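Long-range contacts in glycosyl transferase, group 1 family protein (Staphylococcus aureus, PDB 4WAC), which belongs to the group 1 family of glycosyltransferases, enzymes that share the two-domain GT-B fold: residues A[28-33]-A[308-313]; A[416-421]-A[476-481]; A[323-328]-A[395-400]; A[76-81]-A[199-204]. All coordinates share one frame; numbering follows the deposited sequence.

Interaction 1. Residues A[28-33]-A[308-313]; sequences FNRSKE and SNFVKI
Asn29 meets Phe310 at the root of the ring: with CG anti to the backbone N (chi1 -162°), the amide reaches away from helix 23-36 until its ND2 lies 3.6 Å from Phe310 CB. The amide plane stands 77° from that of the ring, and ND2 meets the CB methylene in plain packing; no hydrogen bond joins the segments here. One residue on, Arg30 offers its backbone rather than its charge, its CA lying 4.0 Å from CD2 of Phe310. The guanidinium is carried off to a salt bridge with Asp231, and the side chain also rests on Trp492 of helix 485-496. The helix belongs to the N-terminal Rossmann-like half of the GT-B fold, while 308-313 is part of the connection running from strand 304-306, the last of that half's parallel sheet, to strand 326-329 in the other half. An aromatic residue suits this connection, because one flat ring can meet both Arg30 and Glu33 of the helix while Ile488 of helix 485-496 touches it too. Glu33 completes the turn by laying CG over a face of the Phe310 ring, 3.9 Å from its centroid, in a CH-pi contact. With CG anti to its carbonyl carbon, a bend at chi2 turns the carboxylate to within 20° of the ring plane, and the methylenes pack while the acid group runs on past the ring.

Interaction 2. Residues A[416-421]-A[476-481]; sequences EAMISK and RENIIE
Arg476 holds CG anti to its own backbone N (chi1 167°) and keeps its chain extended through to NE, carrying the guanidinium across the end of helix 412-419 to the carbonyl of Ile419. NH1 gives one hydrogen to Ile419 O over 2.8 Å, with the acceptor lying almost in the guanidinium plane. The bond is fairly straight, 158° at the hydrogen, although the donor is tilted out of the carbonyl plane. NH1 also bonds His314 O, so two backbone carbonyls grip the same nitrogen. A cation suits this place: carbonyls at the C-terminal end of a helix lack amide partners of the next turn and would be expected to favour positive charge. The end itself is a Schellman motif with Lys421, at positive phi, as its C-prime residue: Arg422 N bonds Ala417 O, and Lys421 N bonds Met418 O at 2.9 Å. Helix 412-419 forms the beta-alpha-beta crossover between strands 400-403 and 424-427 of the C-terminal GT-B domain, and helix 465-482 packs beside it. The aliphatic part of Lys421 lies against that of Arg476, CD to CD 3.6 Å. Beside this polar end, Met418 bends at chi3 to press CE onto Ile479 CD1, a tight 3.3 Å. Ile419 points its CB away, yet CG1 comes within 4.0 Å of Ile479 CG2. Phe436 touches both Met418 and Ile479, extending this apolar patch.

Interaction 3. Residues A[323-328]-A[395-400]; sequences EKIVGH and LEDFKL
Phe398 lays one face of its ring over Gly327, whose CA sits above the ring centre, 3.6 Å from the centroid and 13° off the normal. A CH-pi contact this close suits glycine, which has only hydrogens to present to the ring. At the ring's edge, Ile325 CG2 approaches Phe398 CD1 at 4.0 Å. Next in sequence, one nearly straight hydrogen bond joins the backbones, Lys399 N to Ile325 O, 3.0 Å long. It lies where strands 326-329 and 400-403 come together, neighbours in the parallel sheet of the C-terminal Rossmann-like domain. Val326 and Leu400 mesh beside it, CG2 to CD1 3.5 Å; Leu400 sends CG between its backbone N and carbonyl carbon (chi1 63°), a crowded choice that turns the branched end to the valine. Lys399 rests its CB by Ile325 O and carries NZ on to a salt bridge with Asp465 and to the carbonyls of Leu461 and Val462. Asp397 presses OD1 against Ile325 CD1 at 3.2 Å, where the atom is buried without a polar partner in the model. Burial of OD1 against methyl groups should cost some desolvation and might raise the pKa somewhat, though the residue is partly exposed.

Interaction 4. Residues A[76-81]-A[199-204]; sequences EYFKQI and LVNKKE
Phe78 leaves helix 74-83 with CB pointing across the line to residues 199-204, and its first torsion (chi1 -71°) sets CG anti to the carbonyl carbon, swinging the ring toward Asn201. CD1 and then CE1, on the near edge, come up to the terminal amide of Asn201, whose plane stands 73° from that of the ring, while CE2 on the far side meets the edge of the Tyr77 ring, near its plane. Over one face sits Tyr77 CD2, 3.7 Å above the plane of the Phe78 ring and close to its centre. The ring is further enclosed by Tyr181, Ile182 and Val198 of the antiparallel sheet and by Leu211 and Tyr214 of helix 208-219, a largely apolar setting in which phenylalanine is at home. One turn along the helix, Ile81 adds the second point of contact, CG2 to Val200 CG2 at 3.9 Å, while its CG1 lies over the outer part of the Tyr77 ring. Val200 also reaches back with CG1, which is 4.2 Å from Phe78 O.

Helix 74-83 follows edge strand 71-73 of the N-terminal parallel sheet; residues 199-204 turn the chain between the last two strands, 193-198 and 203-205, of a long antiparallel sheet inserted into that domain. A G1 beta bulge, Lys202 and Lys203 facing Val198, shapes the turn, and Leu199 packs on Phe117 of the second subunit. Across the two segments there is neither a hydrogen bond nor a salt bridge, and just 174 Å² is buried, so this seam rests on van der Waals packing, part of it against a polar amide, and is probably modest.

Overall arrangement
Interactions 1, 2 and 3 form a connected series, whereas interaction 4 stands apart. Interaction 1 packs the N-terminal half against the connection to the C-terminal half and passes into interaction 2, its centre 15 Å away: Lys312 O lies 3.3 Å from Ile419 CD1, and Ile313 CG2 3.7 Å from Arg476 NH2. Interaction 2 in turn touches interaction 3, also 15 Å between centres, where Leu395 CD2 packs on Ala417 CA at 3.7 Å. Interaction 4, where the antiparallel insertion meets the N-terminal half, is nested in the loop closed by interaction 1, yet its centre is 53 Å from that of interaction 3. An acetate, probably from the crystallisation liquor, lies about 5 Å from the Val200 side chain.

Interaction 1. Residues A[28-33]-A[308-313]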
# COMPACT_ATOMS: atom_id res chain seq x y z
N PHE A 28 28.54 -3.71 -35.56
CA PHE A 28 29.30 -2.58 -36.08
C PHE A 28 30.27 -3.03 -37.16
O PHE A 28 30.22 -2.56 -38.30
CB PHE A 28 30.07 -1.90 -34.96
CG PHE A 28 29.20 -1.10 -34.05
CD1 PHE A 28 28.08 -0.48 -34.53
CD2 PHE A 28 29.51 -0.97 -32.69
CE1 PHE A 28 27.24 0.26 -33.69
CE2 PHE A 28 28.70 -0.24 -31.86
CZ PHE A 28 27.56 0.38 -32.36
N ASN A 29 31.15 -3.96 -36.82
CA ASN A 29 32.11 -4.41 -37.80
C ASN A 29 31.45 -5.11 -38.98
O ASN A 29 31.95 -5.02 -40.10
CB ASN A 29 33.15 -5.33 -37.18
CG ASN A 29 34.38 -5.45 -38.08
OD1 ASN A 29 34.97 -4.43 -38.46
ND2 ASN A 29 34.72 -6.68 -38.48
N ARG A 30 30.34 -5.80 -38.75
CA ARG A 30 29.69 -6.53 -39.83
C ARG A 30 29.10 -5.54 -40.82
O ARG A 30 29.08 -5.76 -42.04
CB ARG A 30 28.61 -7.48 -39.27
CG ARG A 30 27.40 -7.73 -40.17
CD ARG A 30 26.84 -9.16 -40.10
NE ARG A 30 26.69 -9.73 -38.75
CZ ARG A 30 25.63 -9.55 -37.95
NH1 ARG A 30 24.62 -8.76 -38.29
NH2 ARG A 30 25.60 -10.15 -36.76
N SER A 31 28.64 -4.42 -40.29
CA SER A 31 28.07 -3.36 -41.11
C SER A 31 29.17 -2.80 -41.99
O SER A 31 28.98 -2.54 -43.18
CB SER A 31 27.46 -2.27 -40.22
OG SER A 31 26.99 -1.18 -41.00
N LYS A 32 30.33 -2.60 -41.36
CA LYS A 32 31.49 -2.05 -42.05
C LYS A 32 31.83 -2.89 -43.27
O LYS A 32 32.00 -2.35 -44.36
CB LYS A 32 32.70 -1.95 -41.11
CG LYS A 32 33.98 -1.65 -41.87
CD LYS A 32 35.20 -1.79 -40.98
CE LYS A 32 36.48 -1.76 -41.80
NZ LYS A 32 36.53 -0.59 -42.73
N GLU A 33 31.88 -4.21 -43.10
CA GLU A 33 32.22 -5.10 -44.21
C GLU A 33 31.14 -5.12 -45.30
O GLU A 33 31.46 -5.17 -46.49
CB GLU A 33 32.46 -6.53 -43.72
CG GLU A 33 33.57 -6.67 -42.68
CD GLU A 33 34.98 -6.41 -43.23
OE1 GLU A 33 35.14 -6.33 -44.47
OE2 GLU A 33 35.91 -6.27 -42.39
N SER A 308 30.72 -17.35 -39.25
CA SER A 308 31.53 -16.71 -38.22
C SER A 308 31.47 -15.18 -38.26
O SER A 308 31.25 -14.59 -39.30
CB SER A 308 32.98 -17.17 -38.38
OG SER A 308 33.87 -16.17 -37.94
N ASN A 309 31.67 -14.55 -37.12
CA ASN A 309 31.96 -13.12 -37.13
C ASN A 309 33.14 -12.79 -38.03
O ASN A 309 34.06 -13.58 -38.19
CB ASN A 309 32.27 -12.60 -35.72
CG ASN A 309 31.06 -12.60 -34.81
OD1 ASN A 309 31.06 -13.25 -33.76
ND2 ASN A 309 29.99 -11.92 -35.23
N PHE A 310 33.09 -11.60 -38.61
CA PHE A 310 34.23 -11.07 -39.31
C PHE A 310 35.34 -10.84 -38.30
O PHE A 310 35.07 -10.54 -37.15
CB PHE A 310 33.85 -9.77 -40.04
CG PHE A 310 32.91 -9.99 -41.20
CD1 PHE A 310 33.41 -10.31 -42.47
CD2 PHE A 310 31.54 -9.90 -41.03
CE1 PHE A 310 32.55 -10.54 -43.54
CE2 PHE A 310 30.65 -10.12 -42.11
CZ PHE A 310 31.15 -10.43 -43.37
N VAL A 311 36.59 -11.02 -38.72
CA VAL A 311 37.70 -10.72 -37.81
C VAL A 311 38.63 -9.68 -38.40
O VAL A 311 39.00 -9.75 -39.57
CB VAL A 311 38.50 -11.98 -37.45
CG1 VAL A 311 39.66 -11.62 -36.53
CG2 VAL A 311 37.60 -13.01 -36.78
N LYS A 312 38.96 -8.70 -37.58
CA LYS A 312 39.74 -7.56 -38.00
C LYS A 312 41.14 -7.66 -37.43
O LYS A 312 41.31 -7.86 -36.22
CB LYS A 312 39.08 -6.26 -37.54
CG LYS A 312 39.90 -5.02 -37.87
CD LYS A 312 39.28 -3.78 -37.26
CE LYS A 312 40.02 -2.53 -37.70
NZ LYS A 312 39.36 -1.32 -37.16
N ILE A 313 42.15 -7.52 -38.29
CA ILE A 313 43.53 -7.72 -37.87
C ILE A 313 44.22 -6.41 -37.56
O ILE A 313 44.80 -5.77 -38.45
CB ILE A 313 44.35 -8.47 -38.93
CG1 ILE A 313 43.57 -9.66 -39.48
CG2 ILE A 313 45.67 -8.92 -38.33
CD1 ILE A 313 43.15 -10.64 -38.43

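Interaction 2. Residues A[416-421]-A[476-481]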
# COMPACT_ATOMS: atom_id res chain seq x y z
N GLU A 416 41.28 -12.01 -30.50
CA GLU A 416 41.86 -10.66 -30.47
C GLU A 416 43.23 -10.60 -29.79
O GLU A 416 44.08 -9.77 -30.17
CB GLU A 416 40.91 -9.69 -29.74
CG GLU A 416 41.36 -8.23 -29.76
CD GLU A 416 40.39 -7.29 -29.03
OE1 GLU A 416 40.48 -6.06 -29.25
OE2 GLU A 416 39.55 -7.78 -28.24
N ALA A 417 43.44 -11.45 -28.78
CA ALA A 417 44.71 -11.52 -28.06
C ALA A 417 45.79 -12.17 -28.90
O ALA A 417 46.94 -11.74 -28.88
CB ALA A 417 44.56 -12.27 -26.76
N MET A 418 45.41 -13.22 -29.63
CA MET A 418 46.33 -13.93 -30.52
C MET A 418 46.85 -13.02 -31.64
O MET A 418 47.99 -13.16 -32.08
CB MET A 418 45.66 -15.17 -31.12
CG MET A 418 45.27 -16.24 -30.13
SD MET A 418 44.23 -17.51 -30.91
CE MET A 418 45.24 -17.98 -32.31
N ILE A 419 45.99 -12.10 -32.09
CA ILE A 419 46.34 -11.09 -33.10
C ILE A 419 47.50 -10.20 -32.62
O ILE A 419 48.37 -9.84 -33.41
CB ILE A 419 45.11 -10.21 -33.48
CG1 ILE A 419 44.03 -11.06 -34.14
CG2 ILE A 419 45.49 -9.04 -34.37
CD1 ILE A 419 42.81 -10.26 -34.57
N SER A 420 47.51 -9.88 -31.33
CA SER A 420 48.59 -9.09 -30.74
C SER A 420 49.81 -9.96 -30.40
O SER A 420 50.69 -9.53 -29.64
CB SER A 420 48.12 -8.34 -29.48
OG SER A 420 46.93 -7.60 -29.71
N LYS A 421 49.86 -11.16 -30.99
CA LYS A 421 50.95 -12.12 -30.80
C LYS A 421 51.04 -12.63 -29.34
O LYS A 421 52.09 -13.09 -28.88
CB LYS A 421 52.29 -11.51 -31.23
CG LYS A 421 52.27 -10.83 -32.58
CD LYS A 421 53.16 -11.54 -33.57
CE LYS A 421 54.14 -10.59 -34.20
NZ LYS A 421 55.04 -9.98 -33.19
N ARG A 476 48.94 -15.25 -33.97
CA ARG A 476 48.54 -14.17 -34.87
C ARG A 476 48.33 -14.62 -36.32
O ARG A 476 47.32 -14.31 -36.93
CB ARG A 476 49.58 -13.03 -34.84
CG ARG A 476 49.42 -12.00 -35.96
CD ARG A 476 50.45 -10.84 -35.89
NE ARG A 476 50.25 -9.90 -37.00
CZ ARG A 476 49.36 -8.90 -37.02
NH1 ARG A 476 48.56 -8.69 -35.99
NH2 ARG A 476 49.26 -8.12 -38.09
N GLU A 477 49.30 -15.35 -36.87
CA GLU A 477 49.26 -15.73 -38.27
C GLU A 477 48.18 -16.77 -38.53
O GLU A 477 47.58 -16.83 -39.61
CB GLU A 477 50.65 -16.23 -38.74
CG GLU A 477 50.85 -17.75 -38.69
CD GLU A 477 52.27 -18.18 -39.03
OE1 GLU A 477 53.23 -17.61 -38.46
OE2 GLU A 477 52.43 -19.09 -39.88
N ASN A 478 47.91 -17.60 -37.52
CA ASN A 478 46.88 -18.62 -37.64
C ASN A 478 45.53 -17.99 -37.88
O ASN A 478 44.78 -18.43 -38.75
CB ASN A 478 46.83 -19.48 -36.39
CG ASN A 478 45.87 -20.62 -36.53
OD1 ASN A 478 45.62 -21.10 -37.65
ND2 ASN A 478 45.30 -21.07 -35.42
N ILE A 479 45.22 -16.96 -37.10
CA ILE A 479 43.98 -16.18 -37.20
C ILE A 479 43.79 -15.66 -38.64
O ILE A 479 42.71 -15.81 -39.22
CB ILE A 479 43.98 -14.98 -36.18
CG1 ILE A 479 44.21 -15.47 -34.76
CG2 ILE A 479 42.68 -14.20 -36.23
CD1 ILE A 479 43.08 -16.35 -34.27
N ILE A 480 44.86 -15.08 -39.20
CA ILE A 480 44.85 -14.47 -40.53
C ILE A 480 44.46 -15.48 -41.62
O ILE A 480 43.68 -15.17 -42.53
CB ILE A 480 46.24 -13.83 -40.90
CG1 ILE A 480 46.59 -12.64 -39.98
CG2 ILE A 480 46.27 -13.35 -42.35
CD1 ILE A 480 48.07 -12.57 -39.56
N GLU A 481 44.98 -16.70 -41.54
CA GLU A 481 44.63 -17.69 -42.53
C GLU A 481 43.23 -18.23 -42.26
O GLU A 481 42.48 -18.52 -43.19
CB GLU A 481 45.69 -18.82 -42.57
CG GLU A 481 45.63 -19.84 -41.42
CD GLU A 481 46.96 -20.59 -41.21
OE1 GLU A 481 47.87 -20.49 -42.07
OE2 GLU A 481 47.08 -21.26 -40.16

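Interaction 3. Residues A[323-328]-A[395-400]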
# COMPACT_ATOMS: atom_id res chain seq x y z
N GLU A 323 58.51 -9.85 -19.13
CA GLU A 323 58.18 -9.84 -17.71
C GLU A 323 57.01 -10.77 -17.46
O GLU A 323 56.03 -10.77 -18.21
CB GLU A 323 57.86 -8.42 -17.18
CG GLU A 323 59.08 -7.54 -16.91
CD GLU A 323 60.07 -7.49 -18.08
OE1 GLU A 323 59.64 -7.22 -19.22
OE2 GLU A 323 61.27 -7.76 -17.85
N LYS A 324 57.11 -11.56 -16.39
CA LYS A 324 56.13 -12.61 -16.13
C LYS A 324 54.77 -12.00 -15.73
O LYS A 324 54.31 -12.12 -14.60
CB LYS A 324 56.67 -13.59 -15.08
CG LYS A 324 58.17 -13.89 -15.30
CD LYS A 324 58.71 -14.99 -14.38
CE LYS A 324 58.22 -14.82 -12.97
NZ LYS A 324 58.35 -16.06 -12.12
N ILE A 325 54.16 -11.35 -16.72
CA ILE A 325 52.83 -10.77 -16.59
C ILE A 325 51.84 -11.56 -17.46
O ILE A 325 52.14 -11.89 -18.62
CB ILE A 325 52.83 -9.26 -16.98
CG1 ILE A 325 53.94 -8.50 -16.24
CG2 ILE A 325 51.48 -8.63 -16.69
CD1 ILE A 325 53.98 -7.04 -16.58
N VAL A 326 50.68 -11.87 -16.90
CA VAL A 326 49.60 -12.55 -17.63
C VAL A 326 48.22 -12.09 -17.20
O VAL A 326 47.83 -12.23 -16.05
CB VAL A 326 49.70 -14.05 -17.46
CG1 VAL A 326 50.10 -14.32 -16.02
CG2 VAL A 326 48.38 -14.74 -17.91
N GLY A 327 47.47 -11.60 -18.18
CA GLY A 327 46.25 -10.87 -17.92
C GLY A 327 44.95 -11.49 -18.38
O GLY A 327 44.91 -12.45 -19.17
N HIS A 328 43.87 -10.91 -17.86
CA HIS A 328 42.54 -11.37 -18.20
C HIS A 328 41.66 -10.17 -18.46
O HIS A 328 41.58 -9.24 -17.64
CB HIS A 328 41.95 -12.25 -17.08
CG HIS A 328 40.66 -12.91 -17.47
ND1 HIS A 328 40.60 -14.15 -18.07
CD2 HIS A 328 39.37 -12.49 -17.35
CE1 HIS A 328 39.35 -14.47 -18.30
NE2 HIS A 328 38.58 -13.48 -17.87
N LEU A 395 47.13 -5.64 -24.11
CA LEU A 395 47.66 -6.85 -24.76
C LEU A 395 49.18 -6.82 -24.90
O LEU A 395 49.83 -7.86 -24.76
CB LEU A 395 47.03 -7.02 -26.15
CG LEU A 395 45.53 -7.37 -26.14
CD1 LEU A 395 44.88 -7.22 -27.51
CD2 LEU A 395 45.35 -8.78 -25.62
N GLU A 396 49.74 -5.65 -25.19
CA GLU A 396 51.19 -5.45 -25.29
C GLU A 396 51.95 -5.70 -23.99
O GLU A 396 53.10 -6.15 -24.00
CB GLU A 396 51.50 -4.02 -25.77
CG GLU A 396 52.93 -3.87 -26.28
CD GLU A 396 53.22 -2.52 -26.90
OE1 GLU A 396 52.30 -1.68 -26.97
OE2 GLU A 396 54.38 -2.31 -27.35
N ASP A 397 51.28 -5.41 -22.88
CA ASP A 397 51.84 -5.54 -21.54
C ASP A 397 51.90 -7.04 -21.16
O ASP A 397 52.69 -7.44 -20.30
CB ASP A 397 50.99 -4.68 -20.57
CG ASP A 397 51.48 -4.69 -19.11
OD1 ASP A 397 51.94 -5.71 -18.59
OD2 ASP A 397 51.41 -3.61 -18.48
N PHE A 398 51.10 -7.87 -21.83
CA PHE A 398 50.98 -9.29 -21.48
C PHE A 398 51.95 -10.21 -22.25
O PHE A 398 52.26 -9.97 -23.41
CB PHE A 398 49.52 -9.77 -21.70
CG PHE A 398 48.47 -9.01 -20.89
CD1 PHE A 398 48.80 -8.37 -19.70
CD2 PHE A 398 47.14 -8.96 -21.32
CE1 PHE A 398 47.82 -7.68 -18.95
CE2 PHE A 398 46.17 -8.28 -20.58
CZ PHE A 398 46.51 -7.64 -19.40
N LYS A 399 52.42 -11.27 -21.59
CA LYS A 399 53.20 -12.30 -22.30
C LYS A 399 52.26 -13.37 -22.87
O LYS A 399 52.43 -13.84 -23.99
CB LYS A 399 54.25 -12.96 -21.39
CG LYS A 399 55.66 -12.85 -21.94
CD LYS A 399 56.64 -14.02 -21.69
CE LYS A 399 56.87 -14.34 -20.20
NZ LYS A 399 57.97 -15.35 -20.09
N LEU A 400 51.28 -13.76 -22.07
CA LEU A 400 50.25 -14.70 -22.46
C LEU A 400 48.95 -14.17 -21.87
O LEU A 400 48.95 -13.10 -21.25
CB LEU A 400 50.60 -16.12 -21.97
CG LEU A 400 50.71 -16.46 -20.47
CD1 LEU A 400 49.55 -17.32 -19.95
CD2 LEU A 400 52.04 -17.08 -20.16

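Interaction 4. Residues A[76-81]-A[199-204]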
# COMPACT_ATOMS: atom_id res chain seq x y z
N GLU A 76 12.44 7.78 -32.88
CA GLU A 76 12.93 8.80 -33.82
C GLU A 76 12.05 8.89 -35.05
O GLU A 76 11.77 10.00 -35.54
CB GLU A 76 14.36 8.51 -34.24
CG GLU A 76 15.37 8.77 -33.11
CD GLU A 76 15.61 10.25 -32.88
OE1 GLU A 76 15.75 10.67 -31.72
OE2 GLU A 76 15.67 11.00 -33.89
N TYR A 77 11.62 7.73 -35.55
CA TYR A 77 10.79 7.75 -36.73
C TYR A 77 9.49 8.53 -36.46
O TYR A 77 9.13 9.45 -37.21
CB TYR A 77 10.47 6.33 -37.17
CG TYR A 77 9.37 6.28 -38.22
CD1 TYR A 77 9.62 6.68 -39.53
CD2 TYR A 77 8.09 5.82 -37.89
CE1 TYR A 77 8.63 6.61 -40.50
CE2 TYR A 77 7.07 5.73 -38.88
CZ TYR A 77 7.35 6.15 -40.17
OH TYR A 77 6.34 6.10 -41.12
N PHE A 78 8.77 8.20 -35.40
CA PHE A 78 7.52 8.93 -35.17
C PHE A 78 7.77 10.38 -34.78
O PHE A 78 6.97 11.26 -35.10
CB PHE A 78 6.69 8.22 -34.12
CG PHE A 78 6.10 6.93 -34.62
CD1 PHE A 78 5.06 6.95 -35.52
CD2 PHE A 78 6.64 5.70 -34.22
CE1 PHE A 78 4.53 5.76 -36.00
CE2 PHE A 78 6.14 4.51 -34.70
CZ PHE A 78 5.08 4.53 -35.58
N LYS A 79 8.89 10.65 -34.10
CA LYS A 79 9.31 12.02 -33.87
C LYS A 79 9.42 12.79 -35.16
O LYS A 79 9.03 13.96 -35.24
CB LYS A 79 10.63 12.07 -33.13
CG LYS A 79 11.15 13.49 -32.89
CD LYS A 79 12.19 13.51 -31.76
CE LYS A 79 13.59 13.67 -32.28
NZ LYS A 79 14.61 13.18 -31.34
N GLN A 80 9.96 12.14 -36.18
CA GLN A 80 10.17 12.85 -37.43
C GLN A 80 8.80 13.12 -38.12
O GLN A 80 8.58 14.19 -38.68
CB GLN A 80 11.15 12.07 -38.33
CG GLN A 80 11.55 12.82 -39.59
CD GLN A 80 12.09 14.23 -39.32
OE1 GLN A 80 12.93 14.45 -38.43
NE2 GLN A 80 11.58 15.20 -40.09
N ILE A 81 7.87 12.16 -38.04
CA ILE A 81 6.53 12.39 -38.55
C ILE A 81 5.91 13.60 -37.82
O ILE A 81 5.28 14.46 -38.43
CB ILE A 81 5.62 11.15 -38.34
CG1 ILE A 81 6.17 9.89 -39.02
CG2 ILE A 81 4.17 11.47 -38.69
CD1 ILE A 81 6.13 9.90 -40.49
N LEU A 199 0.15 9.23 -30.65
CA LEU A 199 -0.66 10.44 -30.66
C LEU A 199 -0.63 11.15 -32.02
O LEU A 199 -1.67 11.59 -32.51
CB LEU A 199 -0.18 11.41 -29.55
CG LEU A 199 -0.14 10.82 -28.12
CD1 LEU A 199 0.60 11.70 -27.15
CD2 LEU A 199 -1.54 10.52 -27.59
N VAL A 200 0.56 11.30 -32.61
CA VAL A 200 0.68 12.00 -33.89
C VAL A 200 -0.15 11.31 -35.00
O VAL A 200 -0.59 11.97 -35.95
CB VAL A 200 2.17 12.12 -34.33
CG1 VAL A 200 2.82 10.73 -34.43
CG2 VAL A 200 2.29 12.90 -35.62
N ASN A 201 -0.41 10.01 -34.87
CA ASN A 201 -1.27 9.34 -35.85
C ASN A 201 -2.62 8.89 -35.31
O ASN A 201 -3.31 8.15 -35.99
CB ASN A 201 -0.57 8.11 -36.42
CG ASN A 201 0.64 8.46 -37.28
OD1 ASN A 201 0.75 9.56 -37.82
ND2 ASN A 201 1.55 7.51 -37.41
N LYS A 202 -2.97 9.31 -34.08
CA LYS A 202 -4.21 8.90 -33.43
C LYS A 202 -4.40 7.38 -33.42
O LYS A 202 -5.46 6.89 -33.76
CB LYS A 202 -5.42 9.58 -34.10
CG LYS A 202 -5.58 11.00 -33.57
CD LYS A 202 -6.12 11.95 -34.60
CE LYS A 202 -7.55 12.38 -34.32
NZ LYS A 202 -8.59 11.29 -34.52
N LYS A 203 -3.36 6.63 -33.07
CA LYS A 203 -3.45 5.17 -33.17
C LYS A 203 -2.94 4.53 -31.88
O LYS A 203 -1.99 5.04 -31.29
CB LYS A 203 -2.64 4.64 -34.38
CG LYS A 203 -3.07 3.27 -34.82
CD LYS A 203 -2.27 2.73 -36.00
CE LYS A 203 -2.90 1.44 -36.56
NZ LYS A 203 -3.32 0.45 -35.53
N GLU A 204 -3.53 3.41 -31.47
CA GLU A 204 -3.07 2.71 -30.26
C GLU A 204 -2.46 1.36 -30.60
O GLU A 204 -2.74 0.80 -31.65
CB GLU A 204 -4.22 2.53 -29.23
CG GLU A 204 -5.39 1.62 -29.71
CD GLU A 204 -6.25 1.14 -28.54
OE1 GLU A 204 -6.92 0.09 -28.64
OE2 GLU A 204 -6.22 1.79 -27.48